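Local atomic coordinates of outer membrane lipoprotein carrier protein LolA (Thermus thermophilus, PDB entry 2YZY), a protein that is of uncharacterised function but probably, as a LolA-like carrier, binds the acyl chains of lipoproteins on their way to the outer membrane. Residues E37-Q49 with F53-G65. Residues are numbered along the deposited sequence; the frame is centred on the assembly and turned at random.
Sequences EEELLARVYALPQ and FRVEFLKPGSLEG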
loop_
_atom_site.group_PDB
_atom_site.type_symbol
_atom_site.label_atom_id
_atom_site.label_comp_id
_atom_site.label_asym_id
_atom_site.label_seq_id
_atom_site.Cartn_x
_atom_site.Cartn_y
_atom_site.Cartn_z
ATOM N N GLU A 37 -11.153 16.564 -1.911
ATOM C CA GLU A 37 -10.621 15.341 -2.580
ATOM C C GLU A 37 -9.362 15.657 -3.382
ATOM O O GLU A 37 -9.271 16.700 -4.026
ATOM C CB GLU A 37 -11.680 14.750 -3.514
ATOM C CG GLU A 37 -11.231 13.497 -4.250
ATOM C CD GLU A 37 -12.295 12.959 -5.188
ATOM O OE1 GLU A 37 -12.647 13.664 -6.160
ATOM O OE2 GLU A 37 -12.782 11.834 -4.953
ATOM N N GLU A 38 -8.392 14.751 -3.337
ATOM C CA GLU A 38 -7.148 14.939 -4.071
ATOM C C GLU A 38 -6.692 13.625 -4.684
ATOM O O GLU A 38 -7.162 12.555 -4.294
ATOM C CB GLU A 38 -6.051 15.476 -3.146
ATOM C CG GLU A 38 -6.372 16.821 -2.514
ATOM C CD GLU A 38 -5.156 17.477 -1.895
ATOM O OE1 GLU A 38 -4.219 17.822 -2.649
ATOM O OE2 GLU A 38 -5.134 17.648 -0.659
ATOM N N GLU A 39 -5.785 13.707 -5.651
ATOM C CA GLU A 39 -5.264 12.508 -6.289
ATOM C C GLU A 39 -4.009 12.065 -5.557
ATOM O O GLU A 39 -3.159 12.886 -5.206
ATOM C CB GLU A 39 -4.902 12.762 -7.758
ATOM C CG GLU A 39 -4.451 11.491 -8.488
ATOM C CD GLU A 39 -3.906 11.740 -9.886
ATOM O OE1 GLU A 39 -4.459 12.598 -10.607
ATOM O OE2 GLU A 39 -2.931 11.060 -10.273
ATOM N N LEU A 40 -3.906 10.765 -5.314
ATOM C CA LEU A 40 -2.736 10.205 -4.658
ATOM C C LEU A 40 -2.018 9.334 -5.682
ATOM O O LEU A 40 -2.644 8.538 -6.384
ATOM C CB LEU A 40 -3.138 9.348 -3.452
ATOM C CG LEU A 40 -1.984 8.699 -2.680
ATOM C CD1 LEU A 40 -1.185 9.772 -1.963
ATOM C CD2 LEU A 40 -2.528 7.697 -1.674
ATOM N N LEU A 41 -0.706 9.506 -5.785
ATOM C CA LEU A 41 0.090 8.700 -6.701
ATOM C C LEU A 41 1.385 8.373 -5.983
ATOM O O LEU A 41 2.031 9.261 -5.430
ATOM C CB LEU A 41 0.392 9.453 -7.998
ATOM C CG LEU A 41 1.213 8.662 -9.029
ATOM C CD1 LEU A 41 0.421 7.447 -9.506
ATOM C CD2 LEU A 41 1.550 9.548 -10.218
ATOM N N ALA A 42 1.764 7.101 -5.983
ATOM C CA ALA A 42 2.987 6.706 -5.306
ATOM C C ALA A 42 3.556 5.413 -5.862
ATOM O O ALA A 42 2.855 4.634 -6.504
ATOM C CB ALA A 42 2.712 6.539 -3.818
ATOM N N ARG A 43 4.846 5.205 -5.633
ATOM C CA ARG A 43 5.486 3.965 -6.047
ATOM C C ARG A 43 5.740 3.213 -4.749
ATOM O O ARG A 43 6.080 3.814 -3.731
ATOM C CB ARG A 43 6.809 4.224 -6.771
ATOM C CG ARG A 43 6.663 4.829 -8.164
ATOM C CD ARG A 43 8.001 4.780 -8.897
ATOM N NE ARG A 43 7.934 5.300 -10.260
ATOM C CZ ARG A 43 8.202 6.557 -10.602
ATOM N NH1 ARG A 43 8.560 7.443 -9.678
ATOM N NH2 ARG A 43 8.132 6.922 -11.875
ATOM N N VAL A 44 5.555 1.900 -4.784
ATOM C CA VAL A 44 5.738 1.067 -3.601
ATOM C C VAL A 44 6.795 -0.006 -3.862
ATOM O O VAL A 44 6.855 -0.570 -4.948
ATOM C CB VAL A 44 4.401 0.406 -3.211
ATOM C CG1 VAL A 44 4.581 -0.456 -1.986
ATOM C CG2 VAL A 44 3.343 1.484 -2.966
ATOM N N TYR A 45 7.623 -0.272 -2.853
ATOM C CA TYR A 45 8.701 -1.252 -2.956
ATOM C C TYR A 45 8.687 -2.180 -1.760
ATOM O O TYR A 45 8.537 -1.734 -0.623
ATOM C CB TYR A 45 10.051 -0.534 -3.007
ATOM C CG TYR A 45 10.183 0.378 -4.194
ATOM C CD1 TYR A 45 10.721 -0.084 -5.392
ATOM C CD2 TYR A 45 9.696 1.687 -4.146
ATOM C CE1 TYR A 45 10.768 0.728 -6.518
ATOM C CE2 TYR A 45 9.734 2.504 -5.264
ATOM C CZ TYR A 45 10.270 2.018 -6.445
ATOM O OH TYR A 45 10.286 2.823 -7.560
ATOM N N ALA A 46 8.869 -3.470 -2.018
ATOM C CA ALA A 46 8.863 -4.449 -0.941
ATOM C C ALA A 46 9.991 -5.461 -1.054
ATOM O O ALA A 46 10.232 -6.022 -2.119
ATOM C CB ALA A 46 7.523 -5.188 -0.921
ATOM N N LEU A 47 10.682 -5.672 0.062
ATOM C CA LEU A 47 11.755 -6.656 0.156
ATOM C C LEU A 47 11.354 -7.455 1.398
ATOM O O LEU A 47 11.877 -7.239 2.491
ATOM C CB LEU A 47 13.109 -5.962 0.353
ATOM C CG LEU A 47 14.366 -6.842 0.336
ATOM C CD1 LEU A 47 14.379 -7.725 -0.903
ATOM C CD2 LEU A 47 15.600 -5.958 0.374
ATOM N N PRO A 48 10.391 -8.381 1.237
ATOM C CA PRO A 48 9.856 -9.239 2.301
ATOM C C PRO A 48 10.862 -9.935 3.207
ATOM O O PRO A 48 10.726 -9.896 4.428
ATOM C CB PRO A 48 8.993 -10.237 1.535
ATOM C CG PRO A 48 8.499 -9.428 0.382
ATOM C CD PRO A 48 9.753 -8.703 -0.052
ATOM N N GLN A 49 11.866 -10.571 2.616
ATOM C CA GLN A 49 12.862 -11.288 3.405
ATOM C C GLN A 49 13.610 -10.399 4.396
ATOM O O GLN A 49 14.049 -10.867 5.449
ATOM C CB GLN A 49 13.854 -11.994 2.477
ATOM C CG GLN A 49 14.842 -12.891 3.201
ATOM C CD GLN A 49 15.536 -13.861 2.265
ATOM O OE1 GLN A 49 16.187 -13.457 1.302
ATOM N NE2 GLN A 49 15.398 -15.154 2.546
ATOM N N PHE A 53 10.046 -2.079 3.534
ATOM C CA PHE A 53 8.977 -1.573 2.677
ATOM C C PHE A 53 9.249 -0.083 2.459
ATOM O O PHE A 53 9.658 0.612 3.385
ATOM C CB PHE A 53 7.639 -1.759 3.400
ATOM C CG PHE A 53 6.429 -1.631 2.520
ATOM C CD1 PHE A 53 6.136 -2.602 1.569
ATOM C CD2 PHE A 53 5.543 -0.569 2.691
ATOM C CE1 PHE A 53 4.976 -2.523 0.804
ATOM C CE2 PHE A 53 4.380 -0.480 1.932
ATOM C CZ PHE A 53 4.095 -1.458 0.989
ATOM N N ARG A 54 9.040 0.408 1.240
ATOM C CA ARG A 54 9.265 1.823 0.955
ATOM C C ARG A 54 8.158 2.353 0.061
ATOM O O ARG A 54 7.763 1.698 -0.897
ATOM C CB ARG A 54 10.626 2.036 0.269
ATOM C CG ARG A 54 10.990 3.511 0.007
ATOM C CD ARG A 54 12.381 3.629 -0.614
ATOM N NE ARG A 54 12.744 5.000 -0.981
ATOM C CZ ARG A 54 13.694 5.715 -0.384
ATOM N NH1 ARG A 54 14.388 5.205 0.629
ATOM N NH2 ARG A 54 13.977 6.934 -0.825
ATOM N N VAL A 55 7.642 3.530 0.398
ATOM C CA VAL A 55 6.589 4.158 -0.391
ATOM C C VAL A 55 7.094 5.540 -0.784
ATOM O O VAL A 55 7.553 6.307 0.068
ATOM C CB VAL A 55 5.283 4.296 0.419
ATOM C CG1 VAL A 55 4.208 4.959 -0.442
ATOM C CG2 VAL A 55 4.824 2.917 0.899
ATOM N N GLU A 56 7.033 5.846 -2.077
ATOM C CA GLU A 56 7.502 7.131 -2.595
ATOM C C GLU A 56 6.324 7.876 -3.202
ATOM O O GLU A 56 5.659 7.373 -4.103
ATOM C CB GLU A 56 8.595 6.897 -3.641
ATOM C CG GLU A 56 9.836 6.236 -3.041
ATOM C CD GLU A 56 10.917 5.922 -4.054
ATOM O OE1 GLU A 56 10.805 6.362 -5.220
ATOM O OE2 GLU A 56 11.891 5.237 -3.672
ATOM N N PHE A 57 6.075 9.083 -2.710
ATOM C CA PHE A 57 4.942 9.869 -3.178
ATOM C C PHE A 57 5.225 10.795 -4.347
ATOM O O PHE A 57 6.261 11.466 -4.396
ATOM C CB PHE A 57 4.374 10.659 -2.000
ATOM C CG PHE A 57 3.898 9.787 -0.882
ATOM C CD1 PHE A 57 2.611 9.257 -0.897
ATOM C CD2 PHE A 57 4.751 9.446 0.162
ATOM C CE1 PHE A 57 2.185 8.398 0.113
ATOM C CE2 PHE A 57 4.333 8.586 1.177
ATOM C CZ PHE A 57 3.047 8.063 1.151
ATOM N N LEU A 58 4.280 10.821 -5.285
ATOM C CA LEU A 58 4.372 11.650 -6.482
ATOM C C LEU A 58 3.273 12.719 -6.547
ATOM O O LEU A 58 3.479 13.790 -7.113
ATOM C CB LEU A 58 4.316 10.758 -7.726
ATOM C CG LEU A 58 5.524 9.825 -7.877
ATOM C CD1 LEU A 58 5.246 8.784 -8.951
ATOM C CD2 LEU A 58 6.762 10.637 -8.220
ATOM N N LYS A 59 2.106 12.409 -5.986
ATOM C CA LYS A 59 0.971 13.334 -5.947
ATOM C C LYS A 59 0.247 13.091 -4.629
ATOM O O LYS A 59 0.239 11.972 -4.126
ATOM C CB LYS A 59 0.002 13.062 -7.095
ATOM C CG LYS A 59 0.576 13.258 -8.482
ATOM C CD LYS A 59 -0.514 12.998 -9.516
ATOM C CE LYS A 59 0.026 13.048 -10.926
ATOM N NZ LYS A 59 -1.061 12.750 -11.903
ATOM N N PRO A 60 -0.393 14.125 -4.061
ATOM C CA PRO A 60 -0.505 15.505 -4.536
ATOM C C PRO A 60 0.741 16.346 -4.280
ATOM O O PRO A 60 1.747 15.843 -3.783
ATOM C CB PRO A 60 -1.715 16.018 -3.773
ATOM C CG PRO A 60 -1.557 15.357 -2.450
ATOM C CD PRO A 60 -1.177 13.936 -2.824
ATOM N N GLY A 61 0.654 17.630 -4.619
ATOM C CA GLY A 61 1.784 18.528 -4.442
ATOM C C GLY A 61 2.344 18.575 -3.034
ATOM O O GLY A 61 3.545 18.750 -2.851
ATOM N N SER A 62 1.475 18.430 -2.039
ATOM C CA SER A 62 1.904 18.462 -0.647
ATOM C C SER A 62 2.758 17.260 -0.251
ATOM O O SER A 62 3.489 17.326 0.740
ATOM C CB SER A 62 0.687 18.539 0.275
ATOM O OG SER A 62 -0.135 17.395 0.124
ATOM N N LEU A 63 2.670 16.167 -1.012
ATOM C CA LEU A 63 3.440 14.961 -0.705
ATOM C C LEU A 63 4.529 14.654 -1.727
ATOM O O LEU A 63 5.383 13.802 -1.489
ATOM C CB LEU A 63 2.516 13.738 -0.600
ATOM C CG LEU A 63 1.354 13.785 0.395
ATOM C CD1 LEU A 63 0.665 12.424 0.420
ATOM C CD2 LEU A 63 1.865 14.137 1.776
ATOM N N GLU A 64 4.498 15.344 -2.862
ATOM C CA GLU A 64 5.470 15.121 -3.927
ATOM C C GLU A 64 6.910 15.104 -3.405
ATOM O O GLU A 64 7.374 16.085 -2.825
ATOM C CB GLU A 64 5.312 16.207 -4.993
ATOM C CG GLU A 64 6.166 16.007 -6.242
ATOM C CD GLU A 64 6.065 17.181 -7.195
ATOM O OE1 GLU A 64 4.933 17.547 -7.576
ATOM O OE2 GLU A 64 7.120 17.746 -7.561
ATOM N N GLY A 65 7.611 13.987 -3.608
ATOM C CA GLY A 65 8.990 13.886 -3.150
ATOM C C GLY A 65 9.171 13.205 -1.806
ATOM O O GLY A 65 10.276 12.781 -1.465
HETATM O O HOH W 1 -1.434 19.267 -2.280
HETATM O O HOH W 2 -2.656 17.962 0.237
HETATM O O HOH W 3 9.108 7.819 -6.854
HETATM O O HOH W 4 11.971 5.059 -7.227
#
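A classic beta bulge interrupts the antiparallel hairpin of strands 39-47 and 52-59 where Leu58 and Lys59 both face Leu41, a worked example of how one extra residue is absorbed without loss of pairing. Leu41 O accepts two bonds from one face of its carbonyl plane, from Leu58 N at 2.7 Å and Lys59 N at 3.2 Å, while Leu41 N returns a bond to Lys59 O. Beyond the bulge, Arg43 with Glu56 and Tyr45 with Arg54 form regular hydrogen-bonded pairs.

With CG beside its backbone N (chi1 -63°) and the chain extended beyond, Lys59 runs past Leu41, its CB 3.7 Å from Leu41 CB, and sets NZ 3.0 Å from Glu39 OE2 in a salt bridge that meets the carboxylate from above its plane. A methionine here would probably leave the Glu39 carboxylate without its charged mate. Pro60, after a cis peptide, lays CB 3.3 Å from Glu38 OE1. On the same side as Lys59, Glu56 OE1 takes two waters, one shared with Arg43 NH1, the other with Tyr45 OH. The reverse side is apolar: Leu40 CD1 reaches the edge of the Phe57 ring, 4.0 Å from CD1.

Strand 23-30 pairs with the other edge of 39-47, strand 67-70 flanks 52-59, and Leu188 of helix 185-188 touches Tyr45.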